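LYND (PDB 4V1T) probably catalyses the ATP-dependent cyclodehydration of precursor-peptide side chains to heterocycles, as a YcaO-type cyclodehydratase that binds ADP, magnesium and zinc. Local coordinates at residues T661-T666 and N769-P774; E618-G623 and A670-L675. All blocks are in the same frame, centred on the assembly; numbering follows the deposited sequence.

Contact 1 of 2, residues T661-T666 and N769-P774; sequences TDWLIT and NPTPMP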
loop_
_atom_site.group_PDB
_atom_site.type_symbol
_atom_site.label_atom_id
_atom_site.label_comp_id
_atom_site.label_asym_id
_atom_site.label_seq_id
_atom_site.Cartn_x
_atom_site.Cartn_y
_atom_site.Cartn_z
ATOM N N THR B 661 -8.463 8.860 31.615
ATOM C CA THR B 661 -7.394 9.796 31.932
ATOM C C THR B 661 -7.196 9.911 33.455
ATOM O O THR B 661 -6.093 9.824 33.942
ATOM C CB THR B 661 -7.695 11.176 31.326
ATOM O OG1 THR B 661 -7.814 11.066 29.908
ATOM C CG2 THR B 661 -6.622 12.120 31.635
ATOM N N ASP B 662 -8.282 10.049 34.192
ATOM C CA ASP B 662 -8.233 10.117 35.652
ATOM C C ASP B 662 -7.489 8.918 36.235
ATOM O O ASP B 662 -6.620 9.065 37.090
ATOM C CB ASP B 662 -9.648 10.164 36.227
ATOM C CG ASP B 662 -9.673 10.595 37.679
ATOM O OD1 ASP B 662 -9.064 9.901 38.529
ATOM O OD2 ASP B 662 -10.302 11.637 37.978
ATOM N N TRP B 663 -7.849 7.732 35.758
ATOM C CA TRP B 663 -7.212 6.501 36.188
ATOM C C TRP B 663 -5.700 6.523 35.947
ATOM O O TRP B 663 -4.912 6.135 36.817
ATOM C CB TRP B 663 -7.837 5.325 35.450
ATOM C CG TRP B 663 -7.017 4.088 35.521
ATOM C CD1 TRP B 663 -6.041 3.696 34.642
ATOM C CD2 TRP B 663 -7.096 3.069 36.518
ATOM N NE1 TRP B 663 -5.515 2.498 35.037
ATOM C CE2 TRP B 663 -6.140 2.092 36.189
ATOM C CE3 TRP B 663 -7.882 2.888 37.662
ATOM C CZ2 TRP B 663 -5.947 0.954 36.963
ATOM C CZ3 TRP B 663 -7.690 1.759 38.424
ATOM C CH2 TRP B 663 -6.730 0.810 38.076
ATOM N N LEU B 664 -5.305 6.992 34.769
ATOM C CA LEU B 664 -3.905 6.967 34.358
ATOM C C LEU B 664 -3.024 7.892 35.193
ATOM O O LEU B 664 -1.914 7.522 35.571
ATOM C CB LEU B 664 -3.796 7.333 32.879
ATOM C CG LEU B 664 -4.263 6.257 31.899
ATOM C CD1 LEU B 664 -4.527 6.847 30.516
ATOM C CD2 LEU B 664 -3.234 5.144 31.798
ATOM N N ILE B 665 -3.520 9.088 35.486
ATOM C CA ILE B 665 -2.718 10.076 36.210
ATOM C C ILE B 665 -2.777 9.856 37.723
ATOM O O ILE B 665 -1.778 10.052 38.416
ATOM C CB ILE B 665 -3.134 11.543 35.865
ATOM C CG1 ILE B 665 -2.548 12.530 36.885
ATOM C CG2 ILE B 665 -4.643 11.711 35.840
ATOM C CD1 ILE B 665 -2.669 13.989 36.481
ATOM N N THR B 666 -3.937 9.436 38.231
ATOM C CA THR B 666 -4.160 9.377 39.678
ATOM C C THR B 666 -3.764 8.050 40.318
ATOM O O THR B 666 -3.045 8.025 41.314
ATOM C CB THR B 666 -5.639 9.653 40.056
ATOM O OG1 THR B 666 -6.490 8.644 39.499
ATOM C CG2 THR B 666 -6.079 11.030 39.573
ATOM N N ASN B 769 -15.768 -4.252 44.093
ATOM C CA ASN B 769 -14.834 -3.168 43.822
ATOM C C ASN B 769 -15.591 -1.895 43.457
ATOM O O ASN B 769 -16.333 -1.883 42.477
ATOM C CB ASN B 769 -13.893 -3.560 42.684
ATOM C CG ASN B 769 -12.668 -2.671 42.598
ATOM O OD1 ASN B 769 -12.651 -1.547 43.102
ATOM N ND2 ASN B 769 -11.629 -3.178 41.951
ATOM N N PRO B 770 -15.425 -0.826 44.256
ATOM C CA PRO B 770 -16.104 0.430 43.955
ATOM C C PRO B 770 -15.469 1.175 42.783
ATOM O O PRO B 770 -16.055 2.132 42.281
ATOM C CB PRO B 770 -15.953 1.229 45.254
ATOM C CG PRO B 770 -14.686 0.733 45.831
ATOM C CD PRO B 770 -14.614 -0.723 45.482
ATOM N N THR B 771 -14.278 0.749 42.370
ATOM C CA THR B 771 -13.595 1.352 41.236
ATOM C C THR B 771 -13.999 0.658 39.937
ATOM O O THR B 771 -13.705 -0.520 39.760
ATOM C CB THR B 771 -12.074 1.265 41.377
ATOM O OG1 THR B 771 -11.671 1.915 42.583
ATOM C CG2 THR B 771 -11.377 1.944 40.186
ATOM N N PRO B 772 -14.678 1.379 39.024
ATOM C CA PRO B 772 -15.042 0.717 37.772
ATOM C C PRO B 772 -13.797 0.352 36.961
ATOM O O PRO B 772 -12.812 1.093 36.975
ATOM C CB PRO B 772 -15.895 1.766 37.039
ATOM C CG PRO B 772 -16.255 2.793 38.081
ATOM C CD PRO B 772 -15.142 2.780 39.068
ATOM N N MET B 773 -13.841 -0.783 36.280
ATOM C CA MET B 773 -12.720 -1.198 35.454
ATOM C C MET B 773 -12.546 -0.158 34.341
ATOM O O MET B 773 -13.460 0.037 33.540
ATOM C CB MET B 773 -12.965 -2.597 34.890
ATOM C CG MET B 773 -11.688 -3.407 34.664
ATOM S SD MET B 773 -10.717 -2.833 33.265
ATOM C CE MET B 773 -11.816 -3.221 31.921
ATOM N N PRO B 774 -11.384 0.525 34.296
ATOM C CA PRO B 774 -11.280 1.766 33.508
ATOM C C PRO B 774 -11.355 1.579 31.993
ATOM O O PRO B 774 -11.913 2.420 31.294
ATOM C CB PRO B 774 -9.899 2.320 33.893
ATOM C CG PRO B 774 -9.358 1.412 34.947
ATOM C CD PRO B 774 -10.074 0.121 34.830
#
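Pro774 packs against Trp663 in a CH-pi contact that lays the proline-rich C-terminal tail on the short helix 661-666. Pro770, Pro772 and Pro774 form the PxPxP pattern seen at the C-terminus of many azoline-forming YcaO proteins. Pro774 CG stands over one face of the indole, 3.4 Å from the centroid of the six-membered ring and 21° off its normal. Its nearest indole atom is CD2, where the two rings of Trp663 are fused; CD2 to Pro774 CG is 3.2 Å, a tight carbon-carbon approach. Pro774 CB sits farther back, 3.8 Å from Trp663 CG, so the pyrrolidine ring meets the indole with its CG corner first. With CG anti to the backbone N (chi1 164°), the indole of Trp663 is directed toward the tail. A second, looser touch comes from Thr771, whose methyl CG2 approaches Trp663 CZ3 obliquely at 4.1 Å. No hydrogen bond crosses between the segments; the polar end of the indole, NE1, instead donates to the Leu620 backbone O, which helps hold the ring's orientation. Replacing Trp663 by alanine is likely to leave Pro774 without its aromatic platform and the Leu620 carbonyl without this donor. Trp559 of helix 538-561 also touches Pro774 and donates its NE1 to Thr771 O. The tail is shaped locally by an Asx turn, in which Thr771 N donates to Asn769 OD1 at 2.9 Å, the N-H lying above the carbonyl plane.

Contact 2 of 2, residues E618-G623 and A670-L675; sequences ERLILG and ADHPYL
Leu675 forks between two leucines: its CD1 meets Leu620 CD1 at 3.8 Å and its CD2 meets Leu622 CD2 at 4.0 Å. These methyl-to-methyl pairs carry the contact, with Leu620 and Leu622 rising from the same side of the chain at alternate positions. Leu622 gets its CD2 there by placing CG between the backbone N and the carbonyl carbon (chi1 43°), a crowded position, and its side chain meets that of Leu675 at about a right angle. Leu620 CD1 also lies 4.4 Å from His672 CD2, at the margin of contact and oblique to the imidazole. At the other end the link is polar: one water donates to Glu618 OE2 and accepts from Ala670 N, 2.9 Å from each atom, while Glu618 OE1 accepts from Leu669 N, so the carboxylate serves successive amides, OE1 directly and OE2 through the water. The second shell holds the 670-675 loop in shape. His672 ND1 and Tyr674 OH share a hydrogen bond of 2.8 Å, and His672 NE2 bonds Glu667 OE1, so both ring nitrogens are engaged and the imidazole is kept from turning. Leu675 N donates to His672 O at 3.0 Å, closing a turn, and Leu675 CB points toward 618-623. Trp558 and Trp559 of helix 538-561 also touch Leu675. Residues 621-623 begin an outermost strand, 621-626, of a three-stranded antiparallel sheet, and Ile621 and Gly623 pair with strand 605-612; the contact packs a loop of the YcaO domain on the start of that edge strand and the residues leading into it, with a water bridge at one end.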
loop_
_atom_site.group_PDB
_atom_site.type_symbol
_atom_site.label_atom_id
_atom_site.label_comp_id
_atom_site.label_asym_id
_atom_site.label_seq_id
_atom_site.Cartn_x
_atom_site.Cartn_y
_atom_site.Cartn_z
ATOM N N GLU B 618 1.885 6.742 37.367
ATOM C CA GLU B 618 2.214 5.343 37.095
ATOM C C GLU B 618 1.615 4.819 35.788
ATOM O O GLU B 618 2.115 3.854 35.227
ATOM C CB GLU B 618 1.761 4.461 38.252
ATOM C CG GLU B 618 2.575 4.682 39.519
ATOM C CD GLU B 618 2.296 3.640 40.585
ATOM O OE1 GLU B 618 1.608 2.639 40.285
ATOM O OE2 GLU B 618 2.771 3.824 41.726
ATOM N N ARG B 619 0.546 5.463 35.328
ATOM C CA ARG B 619 -0.121 5.108 34.078
ATOM C C ARG B 619 -0.438 3.623 34.045
ATOM O O ARG B 619 0.017 2.893 33.157
ATOM C CB ARG B 619 0.749 5.468 32.865
ATOM C CG ARG B 619 1.338 6.868 32.891
ATOM C CD ARG B 619 0.568 7.874 32.056
ATOM N NE ARG B 619 1.513 8.787 31.412
ATOM C CZ ARG B 619 1.189 9.954 30.873
ATOM N NH1 ARG B 619 -0.061 10.376 30.908
ATOM N NH2 ARG B 619 2.125 10.706 30.312
ATOM N N LEU B 620 -1.192 3.174 35.032
ATOM C CA LEU B 620 -1.566 1.779 35.112
ATOM C C LEU B 620 -2.372 1.418 33.880
ATOM O O LEU B 620 -3.424 1.988 33.588
ATOM C CB LEU B 620 -2.374 1.477 36.382
ATOM C CG LEU B 620 -1.592 1.628 37.687
ATOM C CD1 LEU B 620 -2.518 1.441 38.880
ATOM C CD2 LEU B 620 -0.432 0.642 37.738
ATOM N N ILE B 621 -1.849 0.466 33.141
ATOM C CA ILE B 621 -2.507 0.011 31.955
ATOM C C ILE B 621 -2.576 -1.498 32.010
ATOM O O ILE B 621 -1.733 -2.163 32.600
ATOM C CB ILE B 621 -1.783 0.555 30.708
ATOM C CG1 ILE B 621 -1.989 2.078 30.674
ATOM C CG2 ILE B 621 -2.333 -0.081 29.435
ATOM C CD1 ILE B 621 -1.194 2.800 29.663
ATOM N N LEU B 622 -3.607 -2.039 31.403
ATOM C CA LEU B 622 -3.770 -3.465 31.367
ATOM C C LEU B 622 -4.534 -3.897 30.119
ATOM O O LEU B 622 -5.175 -3.084 29.445
ATOM C CB LEU B 622 -4.453 -3.937 32.647
ATOM C CG LEU B 622 -5.619 -3.079 33.108
ATOM C CD1 LEU B 622 -6.834 -3.440 32.298
ATOM C CD2 LEU B 622 -5.885 -3.267 34.589
ATOM N N GLY B 623 -4.439 -5.180 29.804
ATOM C CA GLY B 623 -5.032 -5.725 28.597
ATOM C C GLY B 623 -5.365 -7.178 28.824
ATOM O O GLY B 623 -4.724 -7.845 29.636
ATOM N N ALA B 670 -0.188 0.843 44.701
ATOM C CA ALA B 670 -0.511 0.731 46.119
ATOM C C ALA B 670 -2.003 0.865 46.391
ATOM O O ALA B 670 -2.475 0.489 47.461
ATOM C CB ALA B 670 0.251 1.778 46.907
ATOM N N ASP B 671 -2.742 1.416 45.436
ATOM C CA ASP B 671 -4.190 1.572 45.576
ATOM C C ASP B 671 -4.950 0.321 45.140
ATOM O O ASP B 671 -6.131 0.184 45.443
ATOM C CB ASP B 671 -4.684 2.760 44.743
ATOM C CG ASP B 671 -4.290 4.098 45.331
ATOM O OD1 ASP B 671 -4.774 4.442 46.427
ATOM O OD2 ASP B 671 -3.526 4.827 44.673
ATOM N N HIS B 672 -4.281 -0.564 44.395
ATOM C CA HIS B 672 -4.911 -1.767 43.846
ATOM C C HIS B 672 -3.943 -2.952 43.881
ATOM O O HIS B 672 -3.383 -3.328 42.858
ATOM C CB HIS B 672 -5.367 -1.511 42.409
ATOM C CG HIS B 672 -6.134 -0.238 42.239
ATOM N ND1 HIS B 672 -7.498 -0.157 42.431
ATOM C CD2 HIS B 672 -5.724 1.010 41.912
ATOM C CE1 HIS B 672 -7.896 1.086 42.222
ATOM N NE2 HIS B 672 -6.839 1.817 41.910
ATOM N N PRO B 673 -3.733 -3.535 45.073
ATOM C CA PRO B 673 -2.772 -4.638 45.232
ATOM C C PRO B 673 -3.152 -5.905 44.471
ATOM O O PRO B 673 -2.297 -6.766 44.243
ATOM C CB PRO B 673 -2.780 -4.896 46.745
ATOM C CG PRO B 673 -4.088 -4.386 47.211
ATOM C CD PRO B 673 -4.438 -3.229 46.331
ATOM N N TYR B 674 -4.418 -6.008 44.077
ATOM C CA TYR B 674 -4.885 -7.124 43.272
ATOM C C TYR B 674 -4.392 -7.047 41.812
ATOM O O TYR B 674 -4.736 -7.903 40.991
ATOM C CB TYR B 674 -6.416 -7.199 43.301
ATOM C CG TYR B 674 -7.116 -5.908 42.912
ATOM C CD1 TYR B 674 -7.406 -4.939 43.864
ATOM C CD2 TYR B 674 -7.494 -5.666 41.598
ATOM C CE1 TYR B 674 -8.037 -3.762 43.513
ATOM C CE2 TYR B 674 -8.129 -4.495 41.239
ATOM C CZ TYR B 674 -8.395 -3.549 42.198
ATOM O OH TYR B 674 -9.024 -2.389 41.840
ATOM N N LEU B 675 -3.593 -6.029 41.495
ATOM C CA LEU B 675 -2.990 -5.893 40.173
ATOM C C LEU B 675 -1.663 -6.631 40.069
ATOM O O LEU B 675 -1.287 -7.089 38.991
ATOM C CB LEU B 675 -2.771 -4.421 39.828
ATOM C CG LEU B 675 -4.004 -3.576 39.500
ATOM C CD1 LEU B 675 -3.558 -2.172 39.136
ATOM C CD2 LEU B 675 -4.828 -4.168 38.371
HETATM O O HOH W 1 2.333 2.152 44.018
#

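The four segments alternate along the chain, 618-623, 661-666, 670-675 and 769-774, and the centres of contact 1 and contact 2 lie 9 Å apart. They are joined directly. The shared bond from Trp663 NE1 to Leu620 O measures 2.6 Å and Asn769 ND2 lies 2.7 Å from Tyr674 OH, both probable hydrogen bonds, while Trp663 CZ3 packs 3.6 Å from His672 NE2. Leu664 CD2 adds apolar packing, 3.5 Å from Ile621 CG1. Neither contact lies in the nucleotide site, yet both are near it: the Leu622 side chain is about 10 Å from a bound magnesium and about 12 Å from ADP, and that of Pro774 about 13 Å from a magnesium.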